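Local structure of DNA polymerase (Bacillus phage phi29, 2PY5) at residues 11-16 / 45-50; 242-247 / 503-508; 449-454 / 460-465. The protein replicates the viral genome by protein-primed, strand-displacing DNA synthesis with high processivity and fidelity, and proofreads with a 3'-5' exonuclease activity. The protein carries 2 engineered substitutions. One frame throughout, in Å; residues are numbered along the deposited sequence.

How the interactions relate
Interaction 1 stands apart: its centre is about 52 Å from that of interaction 3 and about 48 Å from that of interaction 2, and it lies in the exonuclease region, whereas the other two share an antiparallel sheet of the polymerization region. Strand 241-250 pairs with strand 459-463, so interactions 2 and 3 touch, with Met246 O 2.8 Å from Leu462 N, and 449-465 is nested inside the chain loop that interaction 2 closes. Chemistry follows position. Interaction 1 is buried and apolar, ring against ring between strand and helix; interaction 3 is mostly buried and dominated by backbone bonds; interaction 2, only partly buried, rests on one hydroxyl-carboxylate bond.

Interaction 1: 11-16 / 45-50; sequences CAFETT and DEFMAW. Engineered in segment 11-16: Ala12 (natural residue Asp). With EDO (1,2-ethanediol), chain P; nucleotides of chain A.
Phe47 carries its CG anti to the backbone N (chi1 177°), which sends the ring from helix 44-54 toward strand 8-15; Phe13 has CG beside its own N (chi1 -65°), and that turn brings the end of its ring back toward the helix. The two rings form a T-shaped pair, planes at 83° and centroids 5.2 Å apart, with the edge of Phe13 directed at the face of Phe47. Contact is made off-centre, near the rim, where Phe13 CE2 lies 3.6 Å from Phe47 CD2. At the edge of the same Phe47 ring sits a sulfur-aromatic contact, Cys11 SG being 4.0 Å from Phe47 CZ. Helix 44-54 thus packs on the central sheet of the exonuclease domain; the axis of 45-50 passes 11.7 Å from that of strand 11-15 at closest approach. The neighbouring residues of this strand serve the active site: Glu14, essential for exonucleolysis, accepts a bond at OE1 from O3' of nucleotide DT7 of chain A (2.7 Å), and Thr15 N donates to that O3' from 3.0 Å. Ala12 is an engineered replacement of the natural aspartate. Phe13 also touches Ala66, likewise engineered, and Phe69 on helix 63-76, while Trp50 stacks on Tyr29.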
loop_
_atom_site.group_PDB
_atom_site.type_symbol
_atom_site.label_atom_id
_atom_site.label_comp_id
_atom_site.label_asym_id
_atom_site.label_seq_id
_atom_site.Cartn_x
_atom_site.Cartn_y
_atom_site.Cartn_z
ATOM N N CYS F 11 -19.180 -9.688 -5.298
ATOM C CA CYS F 11 -20.289 -9.359 -4.385
ATOM C C CYS F 11 -20.171 -7.975 -3.771
ATOM O O CYS F 11 -19.101 -7.419 -3.677
ATOM C CB CYS F 11 -20.298 -10.382 -3.256
ATOM S SG CYS F 11 -20.505 -12.098 -3.786
ATOM N N ALA F 12 -21.299 -7.423 -3.332
ATOM C CA ALA F 12 -21.300 -6.153 -2.606
ATOM C C ALA F 12 -22.518 -6.067 -1.710
ATOM O O ALA F 12 -23.547 -6.697 -1.980
ATOM C CB ALA F 12 -21.310 -4.985 -3.566
ATOM N N PHE F 13 -22.379 -5.287 -0.637
ATOM C CA PHE F 13 -23.512 -4.895 0.203
ATOM C C PHE F 13 -23.673 -3.381 0.212
ATOM O O PHE F 13 -22.688 -2.633 0.132
ATOM C CB PHE F 13 -23.272 -5.269 1.660
ATOM C CG PHE F 13 -23.191 -6.755 1.957
ATOM C CD1 PHE F 13 -22.399 -7.183 2.998
ATOM C CD2 PHE F 13 -23.926 -7.698 1.249
ATOM C CE1 PHE F 13 -22.332 -8.505 3.353
ATOM C CE2 PHE F 13 -23.856 -9.027 1.581
ATOM C CZ PHE F 13 -23.043 -9.437 2.640
ATOM N N GLU F 14 -24.919 -2.924 0.329
ATOM C CA GLU F 14 -25.206 -1.557 0.763
ATOM C C GLU F 14 -25.783 -1.677 2.161
ATOM O O GLU F 14 -26.563 -2.594 2.448
ATOM C CB GLU F 14 -26.169 -0.831 -0.169
ATOM C CG GLU F 14 -25.759 -0.816 -1.633
ATOM C CD GLU F 14 -24.466 -0.046 -1.922
ATOM O OE1 GLU F 14 -24.006 0.766 -1.089
ATOM O OE2 GLU F 14 -23.917 -0.254 -3.026
ATOM N N THR F 15 -25.398 -0.750 3.039
ATOM C CA THR F 15 -25.679 -0.904 4.457
ATOM C C THR F 15 -26.235 0.388 5.062
ATOM O O THR F 15 -25.994 1.476 4.559
ATOM C CB THR F 15 -24.405 -1.327 5.213
ATOM O OG1 THR F 15 -23.420 -0.296 5.066
ATOM C CG2 THR F 15 -23.836 -2.638 4.655
ATOM N N THR F 16 -27.012 0.255 6.132
ATOM C CA THR F 16 -27.502 1.410 6.841
ATOM C C THR F 16 -26.395 2.015 7.693
ATOM O O THR F 16 -25.396 1.344 7.990
ATOM C CB THR F 16 -28.718 1.062 7.698
ATOM O OG1 THR F 16 -28.349 0.128 8.709
ATOM C CG2 THR F 16 -29.817 0.471 6.837
ATOM N N ASP F 45 -30.303 -12.415 4.991
ATOM C CA ASP F 45 -30.685 -13.809 5.188
ATOM C C ASP F 45 -30.739 -14.546 3.856
ATOM O O ASP F 45 -30.251 -15.655 3.744
ATOM C CB ASP F 45 -32.055 -13.919 5.853
ATOM C CG ASP F 45 -32.032 -13.659 7.357
ATOM O OD1 ASP F 45 -30.958 -13.714 7.982
ATOM O OD2 ASP F 45 -33.137 -13.453 7.937
ATOM N N GLU F 46 -31.349 -13.914 2.863
ATOM C CA GLU F 46 -31.449 -14.494 1.537
ATOM C C GLU F 46 -30.057 -14.691 0.932
ATOM O O GLU F 46 -29.769 -15.755 0.360
ATOM C CB GLU F 46 -32.272 -13.579 0.650
ATOM C CG GLU F 46 -32.585 -14.151 -0.690
ATOM C CD GLU F 46 -33.551 -13.279 -1.435
ATOM O OE1 GLU F 46 -33.096 -12.313 -2.084
ATOM O OE2 GLU F 46 -34.778 -13.546 -1.342
ATOM N N PHE F 47 -29.220 -13.662 1.048
ATOM C CA PHE F 47 -27.851 -13.715 0.502
ATOM C C PHE F 47 -27.079 -14.867 1.146
ATOM O O PHE F 47 -26.431 -15.677 0.459
ATOM C CB PHE F 47 -27.109 -12.410 0.773
ATOM C CG PHE F 47 -25.665 -12.436 0.295
ATOM C CD1 PHE F 47 -25.387 -12.320 -1.072
ATOM C CD2 PHE F 47 -24.605 -12.567 1.183
ATOM C CE1 PHE F 47 -24.068 -12.369 -1.540
ATOM C CE2 PHE F 47 -23.285 -12.598 0.714
ATOM C CZ PHE F 47 -23.035 -12.495 -0.655
ATOM N N MET F 48 -27.127 -14.928 2.466
ATOM C CA MET F 48 -26.337 -15.926 3.197
ATOM C C MET F 48 -26.830 -17.368 2.936
ATOM O O MET F 48 -26.032 -18.310 2.918
ATOM C CB MET F 48 -26.310 -15.619 4.698
ATOM C CG MET F 48 -25.541 -14.361 5.008
ATOM S SD MET F 48 -23.807 -14.384 4.468
ATOM C CE MET F 48 -23.139 -15.780 5.403
ATOM N N ALA F 49 -28.132 -17.561 2.753
ATOM C CA ALA F 49 -28.632 -18.874 2.352
ATOM C C ALA F 49 -27.955 -19.314 1.041
ATOM O O ALA F 49 -27.559 -20.463 0.909
ATOM C CB ALA F 49 -30.170 -18.860 2.205
ATOM N N TRP F 50 -27.818 -18.379 0.104
ATOM C CA TRP F 50 -27.138 -18.620 -1.160
ATOM C C TRP F 50 -25.647 -18.926 -0.921
ATOM O O TRP F 50 -25.106 -19.911 -1.471
ATOM C CB TRP F 50 -27.329 -17.417 -2.096
ATOM C CG TRP F 50 -26.483 -17.480 -3.335
ATOM C CD1 TRP F 50 -26.751 -18.190 -4.473
ATOM C CD2 TRP F 50 -25.235 -16.807 -3.563
ATOM N NE1 TRP F 50 -25.741 -18.007 -5.385
ATOM C CE2 TRP F 50 -24.805 -17.162 -4.860
ATOM C CE3 TRP F 50 -24.441 -15.933 -2.802
ATOM C CZ2 TRP F 50 -23.612 -16.687 -5.404
ATOM C CZ3 TRP F 50 -23.251 -15.458 -3.351
ATOM C CH2 TRP F 50 -22.861 -15.831 -4.653
HETATM C C1 EDO P . -35.468 -13.688 4.786
HETATM O O1 EDO P . -35.300 -13.200 3.451
HETATM C C2 EDO P . -35.410 -12.545 5.791
HETATM O O2 EDO P . -35.542 -13.039 7.136
ATOM P P DT A 7 -19.355 1.343 -0.864
ATOM O OP1 DT A 7 -20.104 0.629 -1.911
ATOM O OP2 DT A 7 -18.778 2.673 -1.145
ATOM O "O5'" DT A 7 -20.265 1.551 0.433
ATOM C "C5'" DT A 7 -20.894 0.454 1.078
ATOM C "C4'" DT A 7 -21.697 0.996 2.247
ATOM O "O4'" DT A 7 -20.816 1.696 3.147
ATOM C "C3'" DT A 7 -22.778 2.023 1.901
ATOM O "O3'" DT A 7 -24.018 1.414 1.517
ATOM C "C2'" DT A 7 -22.925 2.739 3.236
ATOM C "C1'" DT A 7 -21.506 2.760 3.776
ATOM N N1 DT A 7 -20.767 4.050 3.524
ATOM C C2 DT A 7 -20.948 5.067 4.429
ATOM O O2 DT A 7 -21.673 4.974 5.403
ATOM N N3 DT A 7 -20.247 6.209 4.161
ATOM C C4 DT A 7 -19.393 6.430 3.099
ATOM O O4 DT A 7 -18.810 7.511 2.956
ATOM C C5 DT A 7 -19.244 5.327 2.184
ATOM C C7 DT A 7 -18.338 5.459 0.997
ATOM C C6 DT A 7 -19.925 4.194 2.429
#

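Interaction 2: 242-247 / 503-508; sequences IGEGMV and DIYMKE
Strands 241-250 and 499-509 are not paired here: the nearest CA atoms of 242-247 and 503-508, those of Glu244 and Asp503, are 9.2 Å apart, and no backbone hydrogen bond joins the two segments. Two side chains bridge the gap. Tyr505 is directed from its CA toward 242-247, and the phenol hydroxyl donates to Glu244, with OH 2.6 Å from OE2, a short bond. Glu244 starts beside its backbone N (chi1 -65°) and then runs extended through CG (chi2 -170°), a shape that carries the carboxylate across to the hydroxyl although its CB does not head there. The acceptor is the anti lone pair of OE2, on the side away from OE1. The carboxylate and ring planes stand 79° apart, and OE2 lies near the plane of the ring at its edge, 3.6 Å from Tyr505 CE1, so the oxygen meets the rim of the phenol and not its face. Nearby, Tyr505 meets Tyr521 edge-to-face and touches Thr488 and Lys490, while Glu244 packs on Thr465. The contact lies away from the annotated sites, its nearest atom about 17 Å from the bound nucleic acid. Strand 491-496 bonds to both 241-250 and 499-509. The arrangement is thus a hydroxyl-carboxylate hydrogen bond between two strands not paired with each other in the antiparallel sheet of the polymerization region, the palm of a B-family polymerase.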
loop_
_atom_site.group_PDB
_atom_site.type_symbol
_atom_site.label_atom_id
_atom_site.label_comp_id
_atom_site.label_asym_id
_atom_site.label_seq_id
_atom_site.Cartn_x
_atom_site.Cartn_y
_atom_site.Cartn_z
ATOM N N ILE F 242 5.162 29.829 -0.623
ATOM C CA ILE F 242 6.270 29.628 -1.576
ATOM C C ILE F 242 5.826 30.201 -2.933
ATOM O O ILE F 242 4.642 30.110 -3.302
ATOM C CB ILE F 242 6.654 28.110 -1.734
ATOM C CG1 ILE F 242 7.040 27.505 -0.382
ATOM C CG2 ILE F 242 7.813 27.902 -2.708
ATOM C CD1 ILE F 242 7.746 26.170 -0.472
ATOM N N GLY F 243 6.765 30.815 -3.655
ATOM C CA GLY F 243 6.554 31.182 -5.034
ATOM C C GLY F 243 6.832 30.009 -5.954
ATOM O O GLY F 243 6.439 28.880 -5.668
ATOM N N GLU F 244 7.510 30.276 -7.063
ATOM C CA GLU F 244 7.686 29.262 -8.094
ATOM C C GLU F 244 8.620 28.146 -7.663
ATOM O O GLU F 244 9.574 28.372 -6.918
ATOM C CB GLU F 244 8.237 29.875 -9.363
ATOM C CG GLU F 244 7.324 30.850 -10.036
ATOM C CD GLU F 244 7.834 31.243 -11.406
ATOM O OE1 GLU F 244 9.017 31.654 -11.500
ATOM O OE2 GLU F 244 7.055 31.168 -12.380
ATOM N N GLY F 245 8.358 26.950 -8.160
ATOM C CA GLY F 245 9.172 25.795 -7.846
ATOM C C GLY F 245 8.882 24.658 -8.794
ATOM O O GLY F 245 8.091 24.803 -9.728
ATOM N N MET F 246 9.516 23.524 -8.562
ATOM C CA MET F 246 9.409 22.418 -9.500
ATOM C C MET F 246 9.547 21.101 -8.765
ATOM O O MET F 246 10.106 21.045 -7.672
ATOM C CB MET F 246 10.478 22.561 -10.609
ATOM C CG MET F 246 11.911 22.433 -10.120
ATOM S SD MET F 246 13.166 23.028 -11.288
ATOM C CE MET F 246 12.540 22.406 -12.849
ATOM N N VAL F 247 9.032 20.047 -9.399
ATOM C CA VAL F 247 9.033 18.702 -8.820
ATOM C C VAL F 247 9.707 17.739 -9.778
ATOM O O VAL F 247 9.414 17.734 -10.952
ATOM C CB VAL F 247 7.593 18.234 -8.578
ATOM C CG1 VAL F 247 7.546 16.810 -8.042
ATOM C CG2 VAL F 247 6.888 19.205 -7.609
ATOM N N ASP F 503 -0.214 25.378 -6.902
ATOM C CA ASP F 503 -0.859 25.921 -8.112
ATOM C C ASP F 503 0.095 25.566 -9.260
ATOM O O ASP F 503 1.142 26.197 -9.430
ATOM C CB ASP F 503 -1.010 27.443 -8.051
ATOM C CG ASP F 503 -2.322 27.908 -7.411
ATOM O OD1 ASP F 503 -3.210 27.084 -7.136
ATOM O OD2 ASP F 503 -2.463 29.136 -7.235
ATOM N N ILE F 504 -0.248 24.531 -10.012
ATOM C CA ILE F 504 0.670 23.947 -11.010
ATOM C C ILE F 504 0.394 24.516 -12.404
ATOM O O ILE F 504 -0.742 24.573 -12.841
ATOM C CB ILE F 504 0.541 22.406 -11.031
ATOM C CG1 ILE F 504 0.955 21.823 -9.674
ATOM C CG2 ILE F 504 1.360 21.805 -12.171
ATOM C CD1 ILE F 504 0.739 20.296 -9.545
ATOM N N TYR F 505 1.458 24.919 -13.106
ATOM C CA TYR F 505 1.372 25.380 -14.477
ATOM C C TYR F 505 0.922 24.259 -15.409
ATOM O O TYR F 505 1.507 23.180 -15.398
ATOM C CB TYR F 505 2.733 25.882 -14.938
ATOM C CG TYR F 505 3.177 27.218 -14.379
ATOM C CD1 TYR F 505 4.321 27.312 -13.595
ATOM C CD2 TYR F 505 2.502 28.390 -14.699
ATOM C CE1 TYR F 505 4.761 28.536 -13.107
ATOM C CE2 TYR F 505 2.929 29.619 -14.222
ATOM C CZ TYR F 505 4.060 29.684 -13.426
ATOM O OH TYR F 505 4.490 30.910 -12.963
ATOM N N MET F 506 -0.139 24.525 -16.169
ATOM C CA MET F 506 -0.697 23.572 -17.121
ATOM C C MET F 506 -0.869 24.245 -18.474
ATOM O O MET F 506 -1.011 25.462 -18.566
ATOM C CB MET F 506 -2.062 23.065 -16.657
ATOM C CG MET F 506 -2.078 22.444 -15.282
ATOM S SD MET F 506 -1.172 20.896 -15.136
ATOM C CE MET F 506 -2.300 19.729 -15.915
ATOM N N LYS F 507 -0.886 23.437 -19.527
ATOM C CA LYS F 507 -1.110 23.935 -20.865
ATOM C C LYS F 507 -2.088 23.027 -21.604
ATOM O O LYS F 507 -2.102 21.813 -21.383
ATOM C CB LYS F 507 0.206 24.048 -21.635
ATOM C CG LYS F 507 1.000 22.776 -21.760
ATOM C CD LYS F 507 2.164 22.995 -22.696
ATOM C CE LYS F 507 3.173 21.904 -22.588
ATOM N NZ LYS F 507 4.242 22.058 -23.605
ATOM N N GLU F 508 -2.890 23.634 -22.468
ATOM C CA GLU F 508 -3.872 22.922 -23.266
ATOM C C GLU F 508 -3.175 22.369 -24.507
ATOM O O GLU F 508 -2.615 23.139 -25.284
ATOM C CB GLU F 508 -4.997 23.879 -23.683
ATOM C CG GLU F 508 -6.272 23.199 -24.181
ATOM C CD GLU F 508 -7.307 23.005 -23.081
ATOM O OE1 GLU F 508 -6.927 22.550 -21.979
ATOM O OE2 GLU F 508 -8.499 23.305 -23.318
#

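Interaction 3: 449-454 / 460-465; sequences YDRIIY and IHLTGT
Arg451 crosses Thr463 at a slant. CB lies 3.6 Å from Thr463 OG1, and CG passes the same hydroxyl. A turn about the CG-CD bond (chi3 60°) swings the guanidinium to the Thr463 carbonyl. NE then donates to Thr463 O at 2.8 Å, and at the tip NH2 donates to that same oxygen at 2.9 Å. This side-on, two-nitrogen grip has its acceptor only 6° out of the guanidinium plane, while Leu462 CD1 lies over one guanidinium face, toward the rim. NH2 also bonds to Glu466 O.

Beyond Arg451 the strands form an antiparallel hairpin. Ile452 opposes Leu462 as a non-hydrogen-bonded pair and Tyr454 opposes His461 as a hydrogen-bonded one, a register shift that marks a classic beta bulge: Ile453 N donates to His461 O at 2.9 Å and Tyr454 N only weakly. On the face of the sheet that carries Tyr454 and His461, the tyrosine edge meets the imidazole, planes at 81°, with CD2 over the ring's centre.

Tyr454 opens the YCDTD motif, whose Asp456 binds catalytic magnesium. Beside this site the bond from His461 ND1 to Tyr494 OH probably sets the turn of the imidazole, that of Tyr454 OH to Lys498 N holds the phenol's far end in place, and the edge-to-face contact would resist turning of either ring. The double grip sets the positive guanidinium against the negative end of the Thr463 carbonyl dipole, which would stabilise its charge.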
loop_
_atom_site.group_PDB
_atom_site.type_symbol
_atom_site.label_atom_id
_atom_site.label_comp_id
_atom_site.label_asym_id
_atom_site.label_seq_id
_atom_site.Cartn_x
_atom_site.Cartn_y
_atom_site.Cartn_z
ATOM N N TYR F 449 20.692 21.068 -2.051
ATOM C CA TYR F 449 20.360 21.551 -0.713
ATOM C C TYR F 449 19.904 23.002 -0.657
ATOM O O TYR F 449 19.025 23.337 0.138
ATOM C CB TYR F 449 21.540 21.346 0.245
ATOM C CG TYR F 449 21.212 21.693 1.679
ATOM C CD1 TYR F 449 20.478 20.817 2.474
ATOM C CD2 TYR F 449 21.618 22.897 2.229
ATOM C CE1 TYR F 449 20.159 21.125 3.787
ATOM C CE2 TYR F 449 21.315 23.215 3.555
ATOM C CZ TYR F 449 20.578 22.323 4.322
ATOM O OH TYR F 449 20.266 22.628 5.633
ATOM N N ASP F 450 20.496 23.862 -1.491
ATOM C CA ASP F 450 20.155 25.293 -1.487
ATOM C C ASP F 450 18.721 25.608 -1.939
ATOM O O ASP F 450 18.230 26.710 -1.706
ATOM C CB ASP F 450 21.172 26.113 -2.305
ATOM C CG ASP F 450 21.298 25.658 -3.772
ATOM O OD1 ASP F 450 22.098 26.283 -4.505
ATOM O OD2 ASP F 450 20.644 24.698 -4.202
ATOM N N ARG F 451 18.075 24.630 -2.578
ATOM C CA ARG F 451 16.735 24.805 -3.148
ATOM C C ARG F 451 15.723 23.783 -2.634
ATOM O O ARG F 451 14.562 23.863 -2.974
ATOM C CB ARG F 451 16.827 24.724 -4.674
ATOM C CG ARG F 451 17.606 25.887 -5.297
ATOM C CD ARG F 451 17.851 25.646 -6.783
ATOM N NE ARG F 451 16.600 25.509 -7.531
ATOM C CZ ARG F 451 16.515 25.247 -8.834
ATOM N NH1 ARG F 451 17.618 25.083 -9.557
ATOM N NH2 ARG F 451 15.325 25.142 -9.409
ATOM N N ILE F 452 16.159 22.830 -1.812
ATOM C CA ILE F 452 15.288 21.725 -1.416
ATOM C C ILE F 452 14.186 22.165 -0.452
ATOM O O ILE F 452 14.452 22.764 0.596
ATOM C CB ILE F 452 16.081 20.530 -0.830
ATOM C CG1 ILE F 452 15.189 19.298 -0.690
ATOM C CG2 ILE F 452 16.730 20.894 0.540
ATOM C CD1 ILE F 452 14.704 18.703 -2.019
ATOM N N ILE F 453 12.946 21.863 -0.838
ATOM C CA ILE F 453 11.775 22.114 -0.008
ATOM C C ILE F 453 11.330 20.849 0.720
ATOM O O ILE F 453 11.109 20.865 1.940
ATOM C CB ILE F 453 10.563 22.597 -0.856
ATOM C CG1 ILE F 453 10.884 23.863 -1.643
ATOM C CG2 ILE F 453 9.332 22.854 0.053
ATOM C CD1 ILE F 453 9.847 24.151 -2.780
ATOM N N TYR F 454 11.199 19.755 -0.036
ATOM C CA TYR F 454 10.421 18.599 0.408
ATOM C C TYR F 454 10.819 17.368 -0.375
ATOM O O TYR F 454 11.070 17.465 -1.567
ATOM C CB TYR F 454 8.939 18.912 0.158
ATOM C CG TYR F 454 7.946 17.829 0.492
ATOM C CD1 TYR F 454 7.672 17.491 1.799
ATOM C CD2 TYR F 454 7.291 17.116 -0.509
ATOM C CE1 TYR F 454 6.763 16.488 2.118
ATOM C CE2 TYR F 454 6.362 16.134 -0.197
ATOM C CZ TYR F 454 6.104 15.816 1.103
ATOM O OH TYR F 454 5.197 14.817 1.429
ATOM N N ILE F 460 11.441 14.861 -5.301
ATOM C CA ILE F 460 12.032 16.032 -4.648
ATOM C C ILE F 460 11.395 17.303 -5.216
ATOM O O ILE F 460 11.155 17.428 -6.409
ATOM C CB ILE F 460 13.573 16.101 -4.770
ATOM C CG1 ILE F 460 14.041 16.192 -6.227
ATOM C CG2 ILE F 460 14.191 14.878 -4.064
ATOM C CD1 ILE F 460 15.567 16.316 -6.356
ATOM N N HIS F 461 11.112 18.240 -4.324
ATOM C CA HIS F 461 10.465 19.500 -4.670
ATOM C C HIS F 461 11.461 20.607 -4.374
ATOM O O HIS F 461 11.979 20.674 -3.251
ATOM C CB HIS F 461 9.231 19.727 -3.795
ATOM C CG HIS F 461 8.157 18.687 -3.937
ATOM N ND1 HIS F 461 6.821 18.992 -3.789
ATOM C CD2 HIS F 461 8.213 17.355 -4.178
ATOM C CE1 HIS F 461 6.102 17.897 -3.942
ATOM N NE2 HIS F 461 6.919 16.885 -4.180
ATOM N N LEU F 462 11.699 21.480 -5.356
ATOM C CA LEU F 462 12.698 22.554 -5.263
ATOM C C LEU F 462 12.049 23.914 -5.478
ATOM O O LEU F 462 11.092 24.043 -6.238
ATOM C CB LEU F 462 13.761 22.391 -6.357
ATOM C CG LEU F 462 14.525 21.071 -6.485
ATOM C CD1 LEU F 462 15.602 21.217 -7.562
ATOM C CD2 LEU F 462 15.123 20.645 -5.167
ATOM N N THR F 463 12.626 24.946 -4.864
ATOM C CA THR F 463 12.320 26.316 -5.267
ATOM C C THR F 463 12.928 26.593 -6.655
ATOM O O THR F 463 13.871 25.921 -7.083
ATOM C CB THR F 463 12.865 27.346 -4.267
ATOM O OG1 THR F 463 14.285 27.204 -4.161
ATOM C CG2 THR F 463 12.230 27.174 -2.885
ATOM N N GLY F 464 12.376 27.564 -7.375
ATOM C CA GLY F 464 12.871 27.900 -8.710
ATOM C C GLY F 464 12.395 26.972 -9.814
ATOM O O GLY F 464 11.865 25.891 -9.552
ATOM N N THR F 465 12.620 27.379 -11.064
ATOM C CA THR F 465 12.055 26.649 -12.204
ATOM C C THR F 465 13.091 26.100 -13.205
ATOM O O THR F 465 12.704 25.469 -14.184
ATOM C CB THR F 465 11.049 27.523 -12.952
ATOM O OG1 THR F 465 11.735 28.613 -13.558
ATOM C CG2 THR F 465 9.984 28.049 -11.994
HETATM O O HOH W 1 15.514 28.398 -2.061
#